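Local coordinates for hypothetical protein Atu0120 (Agrobacterium tumefaciens, PDB 2I6H), which is of unknown function, belongs to the DUF924 family of bacterial proteins, and folds as an all-helical chain that pairs with a second copy of itself, at residues H165-E168 with H169-I172; A142-I145 with A146-Q149. One frame throughout, in Å; residues are numbered along the deposited sequence. Where two conformers were deposited one is given.

Contact 1: H165-E168 with H169-I172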
ATOM      1  N   HIS A 165      -0.377   5.556  -2.960  1.00 11.97           N
ATOM      2  CA  HIS A 165       0.894   5.437  -3.708  1.00 13.44           C
ATOM      3  C   HIS A 165       0.932   6.332  -4.967  1.00 12.86           C
ATOM      4  O   HIS A 165       1.956   6.933  -5.292  1.00 11.82           O
ATOM      5  CB  HIS A 165       1.132   3.974  -4.090  1.00 14.19           C
ATOM      6  CG  HIS A 165       1.303   3.062  -2.907  1.00 18.20           C
ATOM      7  ND1 HIS A 165       0.964   1.721  -2.942  1.00 21.63           N
ATOM      8  CD2 HIS A 165       1.786   3.297  -1.666  1.00 20.98           C
ATOM      9  CE1 HIS A 165       1.208   1.179  -1.757  1.00 23.13           C
ATOM     10  NE2 HIS A 165       1.701   2.115  -0.962  1.00 21.26           N
ATOM     11  N   ALA A 166      -0.180   6.384  -5.689  1.00 11.79           N
ATOM     12  CA  ALA A 166      -0.250   7.257  -6.889  1.00 12.43           C
ATOM     13  C   ALA A 166      -0.028   8.736  -6.508  1.00 12.65           C
ATOM     14  O   ALA A 166       0.655   9.483  -7.221  1.00 12.54           O
ATOM     15  CB  ALA A 166      -1.603   7.074  -7.600  1.00 13.30           C
ATOM     16  N   GLU A 167      -0.580   9.141  -5.369  1.00 12.12           N
ATOM     17  CA  GLU A 167      -0.462  10.519  -4.905  1.00 13.82           C
ATOM     18  C   GLU A 167       0.951  10.824  -4.425  1.00 14.10           C
ATOM     19  O   GLU A 167       1.452  11.926  -4.671  1.00 14.18           O
ATOM     20  CB  GLU A 167      -1.487  10.828  -3.805  1.00 14.61           C
ATOM     21  CG  GLU A 167      -2.923  10.870  -4.300  1.00 17.07           C
ATOM     22  CD  GLU A 167      -3.259  12.049  -5.249  1.00 22.92           C
ATOM     23  OE1 GLU A 167      -2.437  12.984  -5.440  1.00 23.52           O
ATOM     24  OE2 GLU A 167      -4.373  12.015  -5.820  1.00 23.49           O
ATOM     25  N   GLU A 168       1.595   9.838  -3.787  1.00 14.40           N
ATOM     26  CA  GLU A 168       3.011   9.943  -3.367  0.50 14.83           C
ATOM     27  C   GLU A 168       3.911  10.255  -4.568  1.00 15.21           C
ATOM     28  O   GLU A 168       4.799  11.133  -4.508  1.00 15.46           O
ATOM     29  CB  GLU A 168       3.483   8.617  -2.771  0.50 15.26           C
ATOM     30  CG  GLU A 168       2.915   8.290  -1.384  0.50 17.08           C
ATOM     31  CD  GLU A 168       3.508   9.163  -0.298  0.50 16.95           C
ATOM     32  OE1 GLU A 168       4.688   8.956   0.079  0.50 19.34           O
ATOM     33  OE2 GLU A 168       2.789  10.053   0.176  0.50 19.22           O
ATOM     34  N   HIS A 169       3.687   9.525  -5.663  1.00 13.51           N
ATOM     35  CA  HIS A 169       4.488   9.729  -6.853  1.00 14.05           C
ATOM     36  C   HIS A 169       4.186  11.097  -7.461  1.00 14.13           C
ATOM     37  O   HIS A 169       5.127  11.803  -7.851  1.00 13.60           O
ATOM     38  CB  HIS A 169       4.231   8.616  -7.891  1.00 13.89           C
ATOM     39  CG  HIS A 169       4.887   7.298  -7.554  1.00 14.71           C
ATOM     40  ND1 HIS A 169       4.395   6.428  -6.597  1.00 15.17           N
ATOM     41  CD2 HIS A 169       5.984   6.697  -8.079  1.00 16.86           C
ATOM     42  CE1 HIS A 169       5.162   5.351  -6.550  1.00 17.96           C
ATOM     43  NE2 HIS A 169       6.131   5.487  -7.444  1.00 17.18           N
ATOM     44  N   ARG A 170       2.902  11.457  -7.562  1.00 13.31           N
ATOM     45  CA  ARG A 170       2.510  12.745  -8.195  1.00 13.73           C
ATOM     46  C   ARG A 170       3.127  13.929  -7.460  1.00 14.11           C
ATOM     47  O   ARG A 170       3.591  14.875  -8.093  1.00 13.59           O
ATOM     48  CB  ARG A 170       0.997  12.891  -8.286  1.00 12.40           C
ATOM     49  CG  ARG A 170       0.552  14.246  -8.890  1.00 12.32           C
ATOM     50  CD  ARG A 170      -0.933  14.300  -9.201  1.00 17.13           C
ATOM     51  NE  ARG A 170      -1.773  14.371  -8.003  1.00 20.14           N
ATOM     52  CZ  ARG A 170      -2.157  15.505  -7.431  1.00 25.57           C
ATOM     53  NH1 ARG A 170      -1.752  16.690  -7.922  1.00 23.87           N
ATOM     54  NH2 ARG A 170      -2.946  15.460  -6.360  1.00 24.26           N
ATOM     55  N   ASP A 171       3.203  13.844  -6.134  1.00 14.47           N
ATOM     56  CA  ASP A 171       3.739  14.965  -5.357  1.00 15.55           C
ATOM     57  C   ASP A 171       5.201  15.247  -5.697  1.00 14.97           C
ATOM     58  O   ASP A 171       5.573  16.406  -5.785  1.00 15.38           O
ATOM     59  CB  ASP A 171       3.644  14.684  -3.870  1.00 16.80           C
ATOM     60  CG  ASP A 171       2.218  14.834  -3.342  1.00 20.11           C
ATOM     61  OD1 ASP A 171       1.357  15.485  -4.003  1.00 25.78           O
ATOM     62  OD2 ASP A 171       1.957  14.286  -2.261  1.00 26.79           O
ATOM     63  N   ILE A 172       6.011  14.186  -5.862  1.00 13.91           N
ATOM     64  CA  ILE A 172       7.422  14.349  -6.191  1.00 13.79           C
ATOM     65  C   ILE A 172       7.579  15.016  -7.563  1.00 14.51           C
ATOM     66  O   ILE A 172       8.362  15.971  -7.719  1.00 14.87           O
ATOM     67  CB  ILE A 172       8.181  12.993  -6.131  1.00 13.04           C
ATOM     68  CG1 ILE A 172       8.013  12.337  -4.751  1.00 13.84           C
ATOM     69  CG2 ILE A 172       9.659  13.181  -6.451  1.00 11.79           C
ATOM     70  CD1 ILE A 172       8.377  10.845  -4.762  1.00 16.03           C
TER
HETATM   71  O   HOH W   1      -1.346  14.442  -3.060  1.00 41.25           O
HETATM   72  O   HOH W   2       1.178  11.683  -1.076  1.00 34.85           O
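Arg170 N and Asp171 N bond to Ala166 O and Glu167 O, each at 3.0 Å, in the i to i+4 pattern of an uninterrupted alpha helix. On this backbone the acid Glu167 and the base Arg170, three residues apart, lie side by side and point the same way. Arg170 comes side-on with two nitrogens to a single oxygen: NH2 reaches Glu167 OE1 at 2.7 Å and NE reaches it at 3.0 Å, both on the syn side. With both nitrogens on OE1 and the planes 83° apart, this is not the coplanar, two-oxygen kind of salt bridge. Arg170 gets there by running extended from the backbone and then bending at chi3 (72°), which folds its head back toward Glu167. Its NH1 forms a second salt bridge, to Glu174.

Such spacings of three and four residues are how side chains on one face of a helix meet, here within helix 160-176. His165 O accepts a bond from His169 N and a second, of 2.8 Å, from His169 ND1, the two donors arriving from opposite faces of the carbonyl plane. The second bond is nearly straight (169°) and lies in the imidazole plane, which helps to set the ring's rotation and requires a proton on ND1.

Waters join the acids farther round: one donates to Glu167 OE1 and Asp171 OD1, another, in one of the two conformers modelled for Glu168, to Glu168 OE2 and Asp171 OD2. In that conformer the side chain of Glu168 lies about 4 Å from a bound calcium ion, and its OE2 comes near OD1 of Asp48 of the second subunit, two acids side by side rather than a bond.

Contact 2: A142-I145 with A146-Q149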
ATOM      1  N   ALA A 142       6.300   7.638 -14.730  1.00 12.57           N
ATOM      2  CA  ALA A 142       6.710   8.636 -15.737  1.00 13.70           C
ATOM      3  C   ALA A 142       7.025   9.990 -15.101  1.00 14.24           C
ATOM      4  O   ALA A 142       6.288  10.467 -14.207  1.00 14.66           O
ATOM      5  CB  ALA A 142       5.615   8.776 -16.810  1.00 13.76           C
ATOM      6  N   GLU A 143       8.104  10.623 -15.573  1.00 14.81           N
ATOM      7  CA  GLU A 143       8.469  11.956 -15.088  1.00 15.08           C
ATOM      8  C   GLU A 143       7.750  13.017 -15.921  1.00 15.34           C
ATOM      9  O   GLU A 143       8.380  13.720 -16.695  1.00 16.14           O
ATOM     10  CB  GLU A 143       9.992  12.125 -15.127  1.00 14.60           C
ATOM     11  CG  GLU A 143      10.688  11.183 -14.176  1.00 13.72           C
ATOM     12  CD  GLU A 143      12.208  11.384 -14.102  1.00 17.28           C
ATOM     13  OE1 GLU A 143      12.877  11.624 -15.156  1.00 18.20           O
ATOM     14  OE2 GLU A 143      12.739  11.284 -12.979  1.00 15.70           O
ATOM     15  N   ASP A 144       6.426  13.076 -15.794  1.00 14.88           N
ATOM     16  CA  ASP A 144       5.626  14.110 -16.449  0.50 14.66           C
ATOM     17  C   ASP A 144       4.284  14.199 -15.781  1.00 14.21           C
ATOM     18  O   ASP A 144       3.686  13.244 -15.318  1.00 13.32           O
ATOM     19  CB  ASP A 144       5.454  13.954 -17.965  0.50 15.33           C
ATOM     20  CG  ASP A 144       4.588  12.773 -18.338  0.50 16.57           C
ATOM     21  OD1 ASP A 144       5.128  11.652 -18.344  0.50 18.49           O
ATOM     22  OD2 ASP A 144       3.383  12.966 -18.638  0.50 16.66           O
ATOM     23  N   ILE A 145       3.874  15.453 -15.646  1.00 13.83           N
ATOM     24  CA  ILE A 145       2.712  15.807 -14.857  1.00 12.77           C
ATOM     25  C   ILE A 145       1.434  15.212 -15.386  1.00 11.77           C
ATOM     26  O   ILE A 145       0.613  14.737 -14.602  1.00 11.40           O
ATOM     27  CB  ILE A 145       2.669  17.358 -14.696  1.00 14.47           C
ATOM     28  CG1 ILE A 145       3.938  17.782 -13.943  1.00 14.33           C
ATOM     29  CG2 ILE A 145       1.388  17.826 -14.051  1.00 14.10           C
ATOM     30  CD1 ILE A 145       4.391  19.207 -14.216  1.00 20.23           C
ATOM     31  N   ALA A 146       1.260  15.201 -16.717  1.00 10.61           N
ATOM     32  CA  ALA A 146       0.026  14.633 -17.301  1.00 11.81           C
ATOM     33  C   ALA A 146      -0.117  13.168 -16.870  1.00 10.78           C
ATOM     34  O   ALA A 146      -1.196  12.756 -16.435  1.00 11.22           O
ATOM     35  CB  ALA A 146       0.064  14.702 -18.820  1.00 11.02           C
ATOM     36  N   ALA A 147       0.975  12.403 -17.004  1.00 11.19           N
ATOM     37  CA  ALA A 147       0.975  10.988 -16.618  1.00 11.52           C
ATOM     38  C   ALA A 147       0.620  10.821 -15.152  1.00 11.96           C
ATOM     39  O   ALA A 147      -0.174   9.951 -14.778  1.00 12.48           O
ATOM     40  CB  ALA A 147       2.331  10.385 -16.885  1.00 11.60           C
ATOM     41  N   GLN A 148       1.183  11.666 -14.304  1.00 12.22           N
ATOM     42  CA  GLN A 148       0.899  11.552 -12.862  1.00 12.73           C
ATOM     43  C   GLN A 148      -0.563  11.804 -12.525  1.00 12.71           C
ATOM     44  O   GLN A 148      -1.140  11.116 -11.686  1.00 12.63           O
ATOM     45  CB  GLN A 148       1.786  12.512 -12.084  1.00 13.02           C
ATOM     46  CG  GLN A 148       3.284  12.131 -12.134  1.00 12.49           C
ATOM     47  CD  GLN A 148       3.577  10.799 -11.464  1.00 17.20           C
ATOM     48  OE1 GLN A 148       2.933  10.418 -10.489  1.00 15.02           O
ATOM     49  NE2 GLN A 148       4.568  10.093 -11.979  1.00 14.01           N
ATOM     50  N   GLN A 149      -1.144  12.831 -13.146  1.00 11.72           N
ATOM     51  CA  GLN A 149      -2.545  13.157 -12.904  1.00 12.80           C
ATOM     52  C   GLN A 149      -3.408  12.022 -13.404  1.00 12.72           C
ATOM     53  O   GLN A 149      -4.380  11.652 -12.740  1.00 13.10           O
ATOM     54  CB  GLN A 149      -2.884  14.486 -13.571  1.00 13.45           C
ATOM     55  CG  GLN A 149      -2.047  15.576 -12.922  1.00 14.20           C
ATOM     56  CD  GLN A 149      -2.609  16.915 -13.172  1.00 21.12           C
ATOM     57  OE1 GLN A 149      -3.477  17.077 -14.041  1.00 19.39           O
ATOM     58  NE2 GLN A 149      -2.109  17.909 -12.442  1.00 21.65           N
TER
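Gln148 NE2 donates to Ala142 O at 2.8 Å, the shortest hydrogen bond between the two segments, where the loop after helix 137-140 enters helix 145-155, and it also bonds to Ser140 O. The entry is a classic N-cap: Asp144 stands right before the first helical residue, and its carboxylate receives a backbone N-H of the first turn, which has no preceding helical carbonyl to bond. Asp144 OD2 accepts from Ala147 N at 3.0 Å, with the donor well above the carboxylate plane (50° out of it). The side chain lies between its own backbone N and carbonyl carbon (chi1 69°), which turns the carboxylate back over the start of the helix. Asp144 is modelled in two conformers, so the capping bond is certain for only one of them.

Its main-chain oxygen then opens the regular pattern by accepting from Gln148 N, and Ile145 O follows with Gln149 N. Just ahead of the cap, Glu143 centres an inverse gamma turn, while its carboxylate reaches out to Arg188 and to Phe179 N. Ala142 CB and Ala147 CB meet at 3.7 Å, a small apolar touch between buried residues beside the polar cap.

Along the exposed flank, Ile145 and Gln149 run side by side, with the amide of Gln149 bonding to Glu174. Gln148 folds inward instead: a bend at chi2 swings its amide back toward the loop, and Ala142 O lies only 2° out of that amide's plane.

Overall arrangement
Both contacts are local, made along a single continuous run of chain, yet they sit on successive helices that pack together: contact 2 starts helix 145-155, and contact 1 lies within helix 160-176. Their centres are 10 Å apart and they touch, with Gln148 OE1 of contact 2 approaching Arg170 N of contact 1 at 3.1 Å. Contact 1 is largely a surface arrangement, built of charged groups and waters on a face near calcium and the second subunit. Contact 2 is partly buried, is touched by no other chain of the assembly, and relies on neutral amide and main-chain groups plus one capping carboxylate. Glu174 ties them further, partnering both Arg170 and Gln149.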